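Local coordinates for transposon Tn7 transposition protein TnsA (Escherichia coli, PDB 1T0F) that cuts the 5' DNA strands at the ends of transposon Tn7, working together with TnsB as the transposase that mobilises the element, at residues A[28-36]-A[55-63]; A[192-202]-A[262-270]. All coordinates share one frame; numbering follows the deposited sequence.

From the N terminus, the chain leaves helix 13-21 through a long loop, and interaction 1 closes when 55-63 folds back beside 28-36. The 18 residues between include strand 48-51, the hairpin partner of strand 58-61. The chain then builds the nuclease sheet, strands 79-87 to 163-166, before a later loop of 59 residues is closed by interaction 2, when 262-270 returns to 192-202. The two loops lie in series, neither nested nor crossed. Interaction 1 fixes the N-terminal loop and hairpin beside the nuclease core; interaction 2 lays the C-terminal tail on the helical domain. Their centres are about 21 Å apart, but strand 48-51 links them, pairing with strand 58-61 while its Tyr51 touches Ser263 and Val265.

Interaction 1 (A[28-36]-A[55-63]); sequences HGKDYIPWL and TGRVHHLLS
Arg57 starts with CG anti to its carbonyl carbon and bends at chi3, which brings its guanidinium group up to the edge of the Tyr32 ring, whose own CG is anti to the backbone N (chi1 179°). The two planes stand 63° apart. Tyr32 CD2 lies 3.4 Å from Arg57 NH2, over one guanidinium face; His59 NE2 lies over the opposite face, offset toward its rim. Arginine suits the place, since its long chain delivers a flat cation with two faces for contact and N-H groups at its rim. Arg57 NE shares its single N-H between Gly29 O, a weak, bent bond (3.1 Å, 131°), and a water that also donates to Gly29 O. Gly29 and Gly56 both have positive phi, which suits residues without a side chain, and a CB on Gly56 would crowd Lys30. Lys30 NZ bonds weakly to Gly56 O at 3.3 Å. Further along, Pro34 CG meets His60 CD2 at 4.0 Å, and Leu36 CD1 packs on Leu62 CD2, beside the catalytic Glu66, which accepts a bond from Leu62 N. The Glu84 carboxylate, salt-bridged to Arg57 NH2, probably balances the buried charge, and its bond from His59 ND1 fixes the imidazole over the guanidinium.

Interaction 2 (A[192-202]-A[262-270]); sequences AELLAQLSPLA and ISQVVNMEE
The extended tail 262-270 runs in the opposite sense along helix 192-195 and the start of helix 198-207, from Ile262 beside Ala202 (CA atoms 6.0 Å apart) to Asn267 beside Ala192 (7.2 Å). The helices, joined by a type I turn from Leu195 to Leu198, belong to the C-terminal domain, whose family falls in the helix-turn-helix clan. The contact is mainly apolar: the tail turns Ile262, Val265 and Asn267 toward the helices, whose forked leucines can each reach two partners. Val265, with CG2 between its backbone N and carbonyl carbon, pushes that methyl between two leucines, 3.6 Å from Leu195 CD1 and a tight 3.5 Å from Leu198 CD1. Leu195 crosses it at about a right angle and sends its other branch, CD2, to Asn267 CB at 3.7 Å. An alanine in place of Leu195 would probably open a gap beside Val265 and Asn267 and let the tail shift away from the first helix. Leu198 forks likewise, CD2 lying 3.7 Å from Ile262 CG2, and also touches Leu238 of helix 230-240 and Ile244. Beyond it the small Ala202 lets the straight Ile262 chain come close, so that Ile262 CD1 rests 3.4 Å from Ala202 CA.

Interaction 1 (A[28-36]-A[55-63])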
# COMPACT_ATOMS: atom_id res chain seq x y z
N HIS A 28 14.88 5.92 -6.43
CA HIS A 28 14.09 4.87 -7.05
C HIS A 28 14.56 3.54 -6.50
O HIS A 28 15.70 3.43 -6.03
CB HIS A 28 14.28 4.88 -8.57
CG HIS A 28 13.76 6.12 -9.23
ND1 HIS A 28 12.48 6.20 -9.73
CD2 HIS A 28 14.34 7.32 -9.47
CE1 HIS A 28 12.29 7.41 -10.24
NE2 HIS A 28 13.40 8.10 -10.10
N GLY A 29 13.69 2.54 -6.55
CA GLY A 29 14.05 1.23 -6.06
C GLY A 29 14.63 1.22 -4.66
O GLY A 29 14.04 1.77 -3.73
N LYS A 30 15.79 0.60 -4.50
CA LYS A 30 16.41 0.49 -3.20
C LYS A 30 16.84 1.83 -2.60
O LYS A 30 17.04 1.92 -1.39
CB LYS A 30 17.61 -0.47 -3.28
CG LYS A 30 18.20 -0.85 -1.94
CD LYS A 30 18.55 -2.33 -1.89
CE LYS A 30 19.24 -2.69 -0.58
NZ LYS A 30 18.41 -2.34 0.62
N ASP A 31 16.97 2.85 -3.43
CA ASP A 31 17.39 4.18 -2.98
C ASP A 31 16.26 5.09 -2.51
O ASP A 31 16.51 6.16 -1.95
CB ASP A 31 18.15 4.90 -4.09
CG ASP A 31 19.33 4.10 -4.61
OD1 ASP A 31 20.21 3.74 -3.79
OD2 ASP A 31 19.38 3.83 -5.83
N TYR A 32 15.02 4.68 -2.74
CA TYR A 32 13.88 5.49 -2.34
C TYR A 32 13.67 5.53 -0.84
O TYR A 32 13.88 4.54 -0.14
CB TYR A 32 12.60 4.96 -3.00
CG TYR A 32 11.34 5.73 -2.63
CD1 TYR A 32 11.10 7.01 -3.15
CD2 TYR A 32 10.40 5.18 -1.76
CE1 TYR A 32 9.95 7.72 -2.81
CE2 TYR A 32 9.24 5.89 -1.41
CZ TYR A 32 9.02 7.15 -1.94
OH TYR A 32 7.87 7.83 -1.63
N ILE A 33 13.25 6.70 -0.34
CA ILE A 33 12.94 6.88 1.07
C ILE A 33 11.55 7.50 1.10
O ILE A 33 11.33 8.55 0.51
CB ILE A 33 13.94 7.84 1.76
CG1 ILE A 33 15.36 7.27 1.68
CG2 ILE A 33 13.56 8.00 3.22
CD1 ILE A 33 16.40 8.12 2.40
N PRO A 34 10.58 6.86 1.76
CA PRO A 34 9.21 7.41 1.82
C PRO A 34 9.12 8.71 2.61
O PRO A 34 9.89 8.94 3.54
CB PRO A 34 8.42 6.28 2.46
CG PRO A 34 9.42 5.68 3.40
CD PRO A 34 10.68 5.62 2.56
N TRP A 35 8.17 9.56 2.24
CA TRP A 35 7.98 10.83 2.94
C TRP A 35 7.50 10.56 4.37
O TRP A 35 7.99 11.16 5.32
CB TRP A 35 6.99 11.71 2.19
CG TRP A 35 6.68 13.00 2.90
CD1 TRP A 35 5.52 13.32 3.56
CD2 TRP A 35 7.55 14.13 3.05
NE1 TRP A 35 5.62 14.58 4.11
CE2 TRP A 35 6.85 15.10 3.81
CE3 TRP A 35 8.85 14.42 2.61
CZ2 TRP A 35 7.41 16.34 4.14
CZ3 TRP A 35 9.41 15.66 2.94
CH2 TRP A 35 8.69 16.60 3.69
N LEU A 36 6.55 9.64 4.51
CA LEU A 36 6.01 9.27 5.82
C LEU A 36 6.53 7.90 6.23
O LEU A 36 6.74 7.03 5.38
CB LEU A 36 4.48 9.21 5.77
CG LEU A 36 3.69 10.44 5.29
CD1 LEU A 36 2.21 10.08 5.24
CD2 LEU A 36 3.94 11.62 6.22
N THR A 55 11.74 -4.38 -4.53
CA THR A 55 12.58 -3.20 -4.28
C THR A 55 13.78 -3.50 -3.40
O THR A 55 14.75 -2.74 -3.41
CB THR A 55 11.77 -2.09 -3.59
OG1 THR A 55 11.43 -2.51 -2.26
CG2 THR A 55 10.49 -1.78 -4.37
N GLY A 56 13.72 -4.58 -2.64
CA GLY A 56 14.81 -4.92 -1.74
C GLY A 56 14.75 -4.07 -0.47
O GLY A 56 15.63 -4.17 0.38
N ARG A 57 13.71 -3.25 -0.34
CA ARG A 57 13.52 -2.37 0.82
C ARG A 57 12.49 -2.88 1.80
O ARG A 57 11.68 -3.76 1.48
CB ARG A 57 13.01 -0.98 0.40
CG ARG A 57 13.93 -0.12 -0.45
CD ARG A 57 13.42 1.34 -0.50
NE ARG A 57 12.16 1.51 -1.23
CZ ARG A 57 10.97 1.70 -0.66
NH1 ARG A 57 10.84 1.75 0.66
NH2 ARG A 57 9.89 1.85 -1.43
N VAL A 58 12.51 -2.30 3.00
CA VAL A 58 11.52 -2.60 4.02
C VAL A 58 10.59 -1.40 3.86
O VAL A 58 10.99 -0.26 4.11
CB VAL A 58 12.10 -2.62 5.45
CG1 VAL A 58 10.95 -2.60 6.47
CG2 VAL A 58 12.95 -3.86 5.66
N HIS A 59 9.36 -1.65 3.42
CA HIS A 59 8.40 -0.57 3.20
C HIS A 59 7.65 -0.16 4.45
O HIS A 59 7.52 -0.93 5.40
CB HIS A 59 7.40 -0.99 2.12
CG HIS A 59 8.01 -1.21 0.78
ND1 HIS A 59 7.79 -0.37 -0.30
CD2 HIS A 59 8.86 -2.17 0.34
CE1 HIS A 59 8.47 -0.81 -1.34
NE2 HIS A 59 9.13 -1.89 -0.98
N HIS A 60 7.14 1.07 4.41
CA HIS A 60 6.37 1.65 5.51
C HIS A 60 4.92 1.82 5.11
O HIS A 60 4.60 2.68 4.29
CB HIS A 60 6.93 3.02 5.87
CG HIS A 60 8.24 2.97 6.58
ND1 HIS A 60 8.35 3.10 7.95
CD2 HIS A 60 9.50 2.76 6.12
CE1 HIS A 60 9.62 2.98 8.30
NE2 HIS A 60 10.34 2.78 7.21
N LEU A 61 4.05 1.01 5.70
CA LEU A 61 2.63 1.07 5.41
C LEU A 61 1.93 1.54 6.68
O LEU A 61 2.20 1.03 7.77
CB LEU A 61 2.15 -0.32 4.98
CG LEU A 61 3.04 -0.91 3.87
CD1 LEU A 61 2.61 -2.34 3.56
CD2 LEU A 61 2.97 -0.04 2.64
N LEU A 62 1.04 2.52 6.54
CA LEU A 62 0.36 3.10 7.69
C LEU A 62 -1.06 2.63 8.03
O LEU A 62 -1.74 3.27 8.84
CB LEU A 62 0.39 4.63 7.55
CG LEU A 62 1.73 5.29 7.91
CD1 LEU A 62 2.88 4.64 7.16
CD2 LEU A 62 1.65 6.77 7.60
N SER A 63 -1.51 1.53 7.44
CA SER A 63 -2.83 0.98 7.74
C SER A 63 -2.93 -0.44 7.17
O SER A 63 -2.12 -0.82 6.33
CB SER A 63 -3.94 1.84 7.13
OG SER A 63 -4.01 1.68 5.72
O HOH W 1 11.34 1.94 -4.06

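Interaction 2 (A[192-202]-A[262-270])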
# COMPACT_ATOMS: atom_id res chain seq x y z
N ALA A 192 17.52 -13.36 14.30
CA ALA A 192 18.56 -13.82 13.39
C ALA A 192 18.41 -15.32 13.18
O ALA A 192 18.75 -15.86 12.13
CB ALA A 192 19.93 -13.50 13.96
N GLU A 193 17.88 -15.99 14.20
CA GLU A 193 17.68 -17.43 14.16
C GLU A 193 16.56 -17.76 13.17
O GLU A 193 16.66 -18.71 12.40
CB GLU A 193 17.30 -17.94 15.56
CG GLU A 193 18.27 -17.55 16.68
CD GLU A 193 18.14 -16.09 17.11
OE1 GLU A 193 18.50 -15.18 16.33
OE2 GLU A 193 17.68 -15.84 18.25
N LEU A 194 15.50 -16.96 13.19
CA LEU A 194 14.38 -17.18 12.28
C LEU A 194 14.79 -16.84 10.86
O LEU A 194 14.43 -17.55 9.92
CB LEU A 194 13.17 -16.33 12.70
CG LEU A 194 11.91 -16.52 11.84
CD1 LEU A 194 11.57 -17.99 11.72
CD2 LEU A 194 10.75 -15.75 12.46
N LEU A 195 15.54 -15.76 10.70
CA LEU A 195 16.01 -15.35 9.39
C LEU A 195 16.92 -16.43 8.80
O LEU A 195 16.98 -16.62 7.58
CB LEU A 195 16.78 -14.03 9.49
CG LEU A 195 17.02 -13.28 8.18
CD1 LEU A 195 15.70 -12.69 7.70
CD2 LEU A 195 18.04 -12.16 8.39
N ALA A 196 17.63 -17.14 9.67
CA ALA A 196 18.55 -18.20 9.25
C ALA A 196 17.81 -19.41 8.68
O ALA A 196 18.41 -20.28 8.06
CB ALA A 196 19.42 -18.62 10.42
N GLN A 197 16.49 -19.45 8.88
CA GLN A 197 15.68 -20.56 8.40
C GLN A 197 15.28 -20.44 6.93
O GLN A 197 14.84 -21.42 6.32
CB GLN A 197 14.42 -20.70 9.26
CG GLN A 197 14.68 -21.24 10.66
CD GLN A 197 15.06 -22.71 10.65
OE1 GLN A 197 16.15 -23.08 10.19
NE2 GLN A 197 14.16 -23.55 11.13
N LEU A 198 15.41 -19.24 6.37
CA LEU A 198 15.03 -19.02 4.98
C LEU A 198 15.74 -19.98 4.03
O LEU A 198 15.11 -20.57 3.15
CB LEU A 198 15.33 -17.57 4.56
CG LEU A 198 14.39 -16.51 5.15
CD1 LEU A 198 14.96 -15.12 4.87
CD2 LEU A 198 13.00 -16.65 4.54
N SER A 199 17.05 -20.14 4.21
CA SER A 199 17.83 -21.01 3.35
C SER A 199 17.38 -22.48 3.42
O SER A 199 17.05 -23.07 2.39
CB SER A 199 19.32 -20.89 3.70
OG SER A 199 20.12 -21.70 2.85
N PRO A 200 17.36 -23.08 4.62
CA PRO A 200 16.93 -24.47 4.68
C PRO A 200 15.48 -24.67 4.25
O PRO A 200 15.14 -25.66 3.61
CB PRO A 200 17.18 -24.85 6.14
CG PRO A 200 17.06 -23.55 6.86
CD PRO A 200 17.78 -22.60 5.95
N LEU A 201 14.61 -23.72 4.60
CA LEU A 201 13.21 -23.82 4.23
C LEU A 201 13.05 -23.73 2.72
O LEU A 201 12.19 -24.40 2.13
CB LEU A 201 12.39 -22.71 4.91
CG LEU A 201 12.25 -22.81 6.43
CD1 LEU A 201 11.55 -21.56 6.96
CD2 LEU A 201 11.47 -24.07 6.79
N ALA A 202 13.88 -22.90 2.09
CA ALA A 202 13.85 -22.71 0.64
C ALA A 202 14.18 -24.01 -0.09
O ALA A 202 13.61 -24.29 -1.15
CB ALA A 202 14.83 -21.62 0.24
N ILE A 262 10.82 -17.56 -1.84
CA ILE A 262 11.63 -17.26 -0.67
C ILE A 262 12.86 -16.46 -1.05
O ILE A 262 13.61 -16.84 -1.95
CB ILE A 262 12.08 -18.55 0.04
CG1 ILE A 262 10.85 -19.34 0.49
CG2 ILE A 262 12.97 -18.21 1.22
CD1 ILE A 262 11.19 -20.61 1.25
N SER A 263 13.07 -15.36 -0.35
CA SER A 263 14.21 -14.49 -0.61
C SER A 263 15.47 -14.93 0.15
O SER A 263 15.38 -15.40 1.28
CB SER A 263 13.87 -13.05 -0.23
OG SER A 263 13.50 -12.99 1.14
N GLN A 264 16.62 -14.78 -0.50
CA GLN A 264 17.91 -15.12 0.09
C GLN A 264 18.42 -13.81 0.67
O GLN A 264 18.88 -12.95 -0.08
CB GLN A 264 18.91 -15.57 -0.97
CG GLN A 264 18.52 -16.77 -1.81
CD GLN A 264 19.58 -17.08 -2.85
OE1 GLN A 264 20.74 -17.33 -2.52
NE2 GLN A 264 19.18 -17.06 -4.12
N VAL A 265 18.36 -13.65 1.98
CA VAL A 265 18.81 -12.40 2.56
C VAL A 265 19.98 -12.57 3.52
O VAL A 265 20.13 -13.60 4.17
CB VAL A 265 17.68 -11.67 3.31
CG1 VAL A 265 16.52 -11.40 2.36
CG2 VAL A 265 17.22 -12.49 4.49
N VAL A 266 20.79 -11.53 3.60
CA VAL A 266 21.94 -11.51 4.48
C VAL A 266 21.66 -10.51 5.60
O VAL A 266 21.28 -9.37 5.35
CB VAL A 266 23.22 -11.08 3.73
CG1 VAL A 266 24.38 -10.99 4.71
CG2 VAL A 266 23.52 -12.07 2.62
N ASN A 267 21.85 -10.97 6.83
CA ASN A 267 21.64 -10.14 8.00
C ASN A 267 22.87 -9.23 8.10
O ASN A 267 23.93 -9.65 8.55
CB ASN A 267 21.51 -11.04 9.23
CG ASN A 267 20.96 -10.32 10.44
OD1 ASN A 267 20.41 -10.94 11.35
ND2 ASN A 267 21.11 -9.00 10.46
N MET A 268 22.71 -7.98 7.66
CA MET A 268 23.81 -7.02 7.67
C MET A 268 24.37 -6.72 9.06
O MET A 268 25.09 -5.74 9.25
CB MET A 268 23.36 -5.72 6.99
CG MET A 268 24.48 -4.73 6.74
SD MET A 268 23.94 -3.26 5.85
CE MET A 268 24.67 -3.54 4.24
N GLU A 269 24.05 -7.57 10.04
CA GLU A 269 24.54 -7.38 11.40
C GLU A 269 26.05 -7.59 11.43
O GLU A 269 26.78 -6.82 12.05
CB GLU A 269 23.87 -8.38 12.35
CG GLU A 269 24.25 -9.84 12.11
CD GLU A 269 23.61 -10.79 13.11
OE1 GLU A 269 23.81 -10.61 14.33
OE2 GLU A 269 22.91 -11.73 12.67
N GLU A 270 26.49 -8.65 10.76
CA GLU A 270 27.91 -8.98 10.71
C GLU A 270 28.66 -8.12 9.70
O GLU A 270 29.30 -7.14 10.08
CB GLU A 270 28.07 -10.46 10.35
CG GLU A 270 27.18 -10.91 9.20
CD GLU A 270 27.20 -12.41 9.00
OE1 GLU A 270 26.83 -13.15 9.94
OE2 GLU A 270 27.60 -12.85 7.90